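Local structure of iron uptake protein A2 (Synechocystis sp., 2VP1) at residues 39-44 with 84-89; 223-228 with 298-303. The protein probably serves as the periplasmic substrate-binding subunit of an ABC transporter that imports ferric iron, holding one iron(III) ion between its lobes. All coordinates share one frame; numbering follows the deposited sequence.

Interaction 1 of 2, residues 39-44 with 84-89; sequences YSSRHY and FTVDAG. With FE (Fe (III) ion), chain C.
Arg-42 sets its CD methylene over one face of the Phe-84 ring. This CD stands 3.7 Å from the ring centroid and 17° off the normal, a CH-pi contact, and the guanidinium plane is tilted 33° from the ring. A bend at chi3 (76°) carries the charged end past the phenyl to its salt-bridge partners, Asp-47 and Glu-300, while Arg-42 CG rests 3.6 Å from Val-86 CG1. The other methyl, Val-86 CG2, reaches His-43 CE1. Val-86 thus touches two iron ligands, since CG1 also lies 4.0 Å from Tyr-44 OH, a hydroxyl that has Arg-129 as a further polar partner; His-43 NE2 and Tyr-44 OH bind the ferric ion at 2.2 and 2.0 Å. Parallel beta pairing sets the register: Phe-84 N donates to Tyr-39 O at 2.9 Å, and Ser-41 N to Phe-84 O at 3.0 Å. Ser-40 OG accepts from Arg-42 N in an ST turn. An alanine here removes that acceptor, and the turn leading to the ligands would probably be less firmly set. Strand 35-40 lies between strands 56-61 and 82-85, with helix 64-74 against Tyr-39; strand 261-268 flanks Phe-84, and helix 168-181 touches Val-86.

Interaction 2 of 2, residues 223-228 with 298-303; sequences NSYYYI and NNEYPV. With FE (Fe (III) ion), chain C.
The N-terminal part of helix 224-232 meets a loop at 298-300, with the closest CA pair, Tyr-225 and Asn-299, 4.9 Å apart. Asn-299 has left-handed helical backbone angles (phi 61°, psi 25°), and the carbonyl oxygens of Asn-298 and Asn-299 both face Tyr-225 CB, at 3.3 and 3.2 Å. The segments are joined by packing rather than by hydrogen bonds. Tyr-225 and Glu-300 run side by side and point the same way, Glu-300 CG lying 3.9 Å from Tyr-225 CG; the carboxylate also meets Arg-129 in a salt bridge. Farther along the helix, Ile-228 crosses the Asn-299 side chain, its CB 3.6 Å from Asn-299 CB, while the polar end of Asn-299 is engaged by Lys-232. With chi1 at 56°, the Tyr-225 ring is directed from this seat to the iron, which lies in the ring plane and is bound by OH at 2.0 Å. The same oxygen accepts a nearly straight bond from Asn-223 ND2 at 3.1 Å, which probably helps to fix its position. Tyr-226 binds through OH at 2.1 Å, and Tyr-225 CE1 sits over the centre of its ring. Two consecutive tyrosines near the N-terminal end of a helix, completed by His-43, Tyr-44 and Tyr-169, form the ferric site of this type 2 periplasmic binding fold.

In the fold
Along the chain both segments of interaction 1 precede those of interaction 2, and the centres of the two contacts lie about 14 Å apart. They meet at the iron: each supplies two of the five protein ligands, from 39-44 and 223-228, and helix 168-181 supplies the fifth. A second tie bypasses the metal, the salt bridge of Arg-42 NH2 to Glu-300 OE1 at 2.8 Å. Both contacts also reach one mixed sheet, in which strand 261-268 pairs with 82-85 and with 124-136, and the latter pairs with 219-223 and 301-302. Ligands from distant parts of the sequence are thereby gathered around one ion, consistent with iron being held in a cleft of a solute-binding protein.

Interaction 1 of 2, residues 39-44 with 84-89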
# COMPACT_ATOMS: atom_id res chain seq x y z
N TYR A 39 -11.39 -3.50 12.68
CA TYR A 39 -11.88 -3.35 11.32
C TYR A 39 -10.67 -3.27 10.40
O TYR A 39 -9.95 -2.27 10.38
CB TYR A 39 -12.76 -2.10 11.20
CG TYR A 39 -14.17 -2.25 11.78
CD1 TYR A 39 -15.26 -1.73 11.10
CD2 TYR A 39 -14.40 -2.90 12.99
CE1 TYR A 39 -16.56 -1.85 11.61
CE2 TYR A 39 -15.69 -3.04 13.51
CZ TYR A 39 -16.77 -2.51 12.81
OH TYR A 39 -18.06 -2.62 13.30
N SER A 40 -10.42 -4.34 9.66
CA SER A 40 -9.19 -4.42 8.88
C SER A 40 -9.42 -4.57 7.38
O SER A 40 -10.21 -5.42 6.95
CB SER A 40 -8.30 -5.56 9.39
OG SER A 40 -6.97 -5.41 8.91
N SER A 41 -8.75 -3.74 6.60
CA SER A 41 -8.66 -3.97 5.15
C SER A 41 -7.33 -4.64 4.78
O SER A 41 -7.09 -4.89 3.60
CB SER A 41 -8.88 -2.69 4.35
OG SER A 41 -7.66 -1.97 4.15
N ARG A 42 -6.48 -4.95 5.76
CA ARG A 42 -5.28 -5.75 5.50
C ARG A 42 -5.64 -7.16 4.99
O ARG A 42 -6.74 -7.65 5.25
CB ARG A 42 -4.38 -5.83 6.74
CG ARG A 42 -3.52 -4.59 6.96
CD ARG A 42 -2.62 -4.74 8.15
NE ARG A 42 -1.49 -5.62 7.88
CZ ARG A 42 -0.25 -5.21 7.62
NH1 ARG A 42 0.02 -3.91 7.59
NH2 ARG A 42 0.72 -6.08 7.38
N HIS A 43 -4.73 -7.79 4.27
CA HIS A 43 -5.03 -9.06 3.60
C HIS A 43 -3.85 -10.04 3.62
O HIS A 43 -3.47 -10.60 2.58
CB HIS A 43 -5.45 -8.79 2.14
CG HIS A 43 -4.62 -7.74 1.47
ND1 HIS A 43 -5.09 -6.46 1.24
CD2 HIS A 43 -3.35 -7.76 1.00
CE1 HIS A 43 -4.15 -5.75 0.65
NE2 HIS A 43 -3.08 -6.51 0.49
N TYR A 44 -3.27 -10.23 4.79
CA TYR A 44 -2.09 -11.08 4.92
C TYR A 44 -2.36 -12.10 5.98
O TYR A 44 -2.57 -11.75 7.14
CB TYR A 44 -0.87 -10.24 5.26
CG TYR A 44 -0.76 -9.01 4.41
CD1 TYR A 44 -0.38 -9.10 3.07
CD2 TYR A 44 -1.09 -7.75 4.93
CE1 TYR A 44 -0.31 -7.96 2.26
CE2 TYR A 44 -1.03 -6.61 4.14
CZ TYR A 44 -0.63 -6.72 2.81
OH TYR A 44 -0.54 -5.59 2.03
N PHE A 84 -7.82 -0.28 10.62
CA PHE A 84 -6.48 -0.59 10.15
C PHE A 84 -6.55 -0.79 8.63
O PHE A 84 -7.16 -1.76 8.15
CB PHE A 84 -6.02 -1.89 10.82
CG PHE A 84 -4.53 -2.08 10.83
CD1 PHE A 84 -3.68 -1.18 10.21
CD2 PHE A 84 -3.98 -3.20 11.44
CE1 PHE A 84 -2.31 -1.37 10.23
CE2 PHE A 84 -2.60 -3.39 11.46
CZ PHE A 84 -1.77 -2.48 10.85
N THR A 85 -5.95 0.13 7.88
CA THR A 85 -6.03 0.08 6.42
C THR A 85 -4.65 -0.21 5.82
O THR A 85 -3.68 -0.35 6.56
CB THR A 85 -6.63 1.39 5.80
OG1 THR A 85 -5.64 2.44 5.78
CG2 THR A 85 -7.88 1.85 6.55
N VAL A 86 -4.59 -0.33 4.50
CA VAL A 86 -3.30 -0.45 3.81
C VAL A 86 -3.08 0.75 2.92
O VAL A 86 -2.28 0.70 2.00
CB VAL A 86 -3.16 -1.74 2.96
CG1 VAL A 86 -3.00 -2.94 3.85
CG2 VAL A 86 -4.32 -1.90 1.99
N ASP A 87 -3.78 1.84 3.19
CA ASP A 87 -3.75 2.99 2.31
C ASP A 87 -3.97 4.29 3.06
O ASP A 87 -5.00 4.48 3.69
CB ASP A 87 -4.80 2.83 1.22
CG ASP A 87 -5.05 4.10 0.45
OD1 ASP A 87 -4.07 4.73 0.00
OD2 ASP A 87 -6.22 4.47 0.28
N ALA A 88 -3.00 5.19 2.96
CA ALA A 88 -3.09 6.51 3.56
C ALA A 88 -4.28 7.30 3.01
O ALA A 88 -4.83 8.16 3.72
CB ALA A 88 -1.79 7.28 3.34
N GLY A 89 -4.67 7.04 1.76
CA GLY A 89 -5.81 7.71 1.16
C GLY A 89 -7.10 7.45 1.92
O GLY A 89 -7.82 8.39 2.31
FE FE C . -1.13 -5.66 0.13

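Interaction 2 of 2, residues 223-228 with 298-303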
# COMPACT_ATOMS: atom_id res chain seq x y z
N ASN A 223 3.30 -3.76 -5.49
CA ASN A 223 3.97 -3.36 -4.25
C ASN A 223 5.22 -4.20 -3.97
O ASN A 223 5.26 -5.39 -4.31
CB ASN A 223 3.02 -3.43 -3.06
CG ASN A 223 2.00 -2.30 -3.05
OD1 ASN A 223 2.09 -1.34 -3.82
ND2 ASN A 223 1.02 -2.41 -2.15
N SER A 224 6.20 -3.55 -3.35
CA SER A 224 7.51 -4.14 -3.08
C SER A 224 7.47 -5.43 -2.28
O SER A 224 8.12 -6.39 -2.66
CB SER A 224 8.42 -3.14 -2.35
OG SER A 224 7.76 -2.50 -1.27
N TYR A 225 6.70 -5.45 -1.20
CA TYR A 225 6.75 -6.54 -0.22
C TYR A 225 6.22 -7.89 -0.76
O TYR A 225 6.52 -8.94 -0.21
CB TYR A 225 5.99 -6.14 1.06
CG TYR A 225 4.56 -5.73 0.77
CD1 TYR A 225 3.57 -6.70 0.66
CD2 TYR A 225 4.22 -4.39 0.54
CE1 TYR A 225 2.27 -6.35 0.35
CE2 TYR A 225 2.91 -4.03 0.24
CZ TYR A 225 1.94 -5.02 0.15
OH TYR A 225 0.63 -4.71 -0.16
N TYR A 226 5.41 -7.85 -1.82
CA TYR A 226 4.87 -9.06 -2.43
C TYR A 226 5.98 -9.87 -3.05
O TYR A 226 5.95 -11.10 -3.00
CB TYR A 226 3.81 -8.73 -3.49
CG TYR A 226 2.47 -8.27 -2.94
CD1 TYR A 226 1.70 -9.11 -2.13
CD2 TYR A 226 1.96 -7.01 -3.24
CE1 TYR A 226 0.47 -8.71 -1.63
CE2 TYR A 226 0.73 -6.59 -2.74
CZ TYR A 226 -0.01 -7.44 -1.94
OH TYR A 226 -1.24 -7.04 -1.44
N TYR A 227 6.97 -9.18 -3.63
CA TYR A 227 8.10 -9.85 -4.29
C TYR A 227 9.08 -10.51 -3.33
O TYR A 227 9.68 -11.55 -3.66
CB TYR A 227 8.85 -8.87 -5.15
CG TYR A 227 9.93 -9.49 -6.03
CD1 TYR A 227 9.61 -10.05 -7.25
CD2 TYR A 227 11.25 -9.48 -5.64
CE1 TYR A 227 10.58 -10.57 -8.05
CE2 TYR A 227 12.24 -10.01 -6.44
CZ TYR A 227 11.90 -10.56 -7.65
OH TYR A 227 12.88 -11.10 -8.46
N ILE A 228 9.26 -9.89 -2.17
CA ILE A 228 10.18 -10.40 -1.15
C ILE A 228 9.65 -11.71 -0.58
O ILE A 228 10.42 -12.64 -0.32
CB ILE A 228 10.43 -9.36 -0.02
CG1 ILE A 228 10.63 -7.93 -0.59
CG2 ILE A 228 11.61 -9.80 0.88
CD1 ILE A 228 11.90 -7.75 -1.43
N ASN A 298 6.12 -9.80 6.90
CA ASN A 298 5.37 -9.35 5.72
C ASN A 298 6.20 -8.48 4.78
O ASN A 298 5.68 -7.98 3.77
CB ASN A 298 4.06 -8.66 6.09
CG ASN A 298 3.05 -8.69 4.96
OD1 ASN A 298 2.84 -9.73 4.33
ND2 ASN A 298 2.43 -7.55 4.69
N ASN A 299 7.48 -8.31 5.12
CA ASN A 299 8.47 -7.68 4.25
C ASN A 299 8.17 -6.23 3.87
O ASN A 299 8.62 -5.75 2.82
CB ASN A 299 8.68 -8.50 2.99
CG ASN A 299 8.97 -9.93 3.29
OD1 ASN A 299 10.05 -10.25 3.79
ND2 ASN A 299 8.02 -10.82 2.98
N GLU A 300 7.39 -5.55 4.70
CA GLU A 300 7.16 -4.13 4.54
C GLU A 300 8.35 -3.37 5.16
O GLU A 300 9.22 -3.99 5.75
CB GLU A 300 5.83 -3.75 5.17
CG GLU A 300 4.65 -4.41 4.47
CD GLU A 300 3.37 -4.35 5.27
OE1 GLU A 300 2.96 -5.41 5.81
OE2 GLU A 300 2.77 -3.26 5.38
N TYR A 301 8.39 -2.06 4.99
CA TYR A 301 9.38 -1.24 5.69
C TYR A 301 8.82 -0.78 7.04
O TYR A 301 7.84 -0.02 7.06
CB TYR A 301 9.74 -0.00 4.89
CG TYR A 301 10.39 -0.26 3.57
CD1 TYR A 301 9.61 -0.41 2.41
CD2 TYR A 301 11.78 -0.31 3.45
CE1 TYR A 301 10.20 -0.62 1.18
CE2 TYR A 301 12.38 -0.51 2.22
CZ TYR A 301 11.59 -0.68 1.09
OH TYR A 301 12.17 -0.90 -0.14
N PRO A 302 9.45 -1.20 8.16
CA PRO A 302 9.05 -0.73 9.48
C PRO A 302 9.26 0.76 9.52
O PRO A 302 10.06 1.28 8.74
CB PRO A 302 10.06 -1.41 10.40
CG PRO A 302 11.25 -1.72 9.50
CD PRO A 302 10.60 -2.12 8.24
N VAL A 303 8.55 1.46 10.41
CA VAL A 303 8.65 2.93 10.47
C VAL A 303 9.46 3.41 11.66
O VAL A 303 9.90 4.56 11.69
CB VAL A 303 7.28 3.60 10.51
CG1 VAL A 303 6.53 3.36 9.22
CG2 VAL A 303 6.48 3.13 11.71
FE FE C . -1.13 -5.66 0.13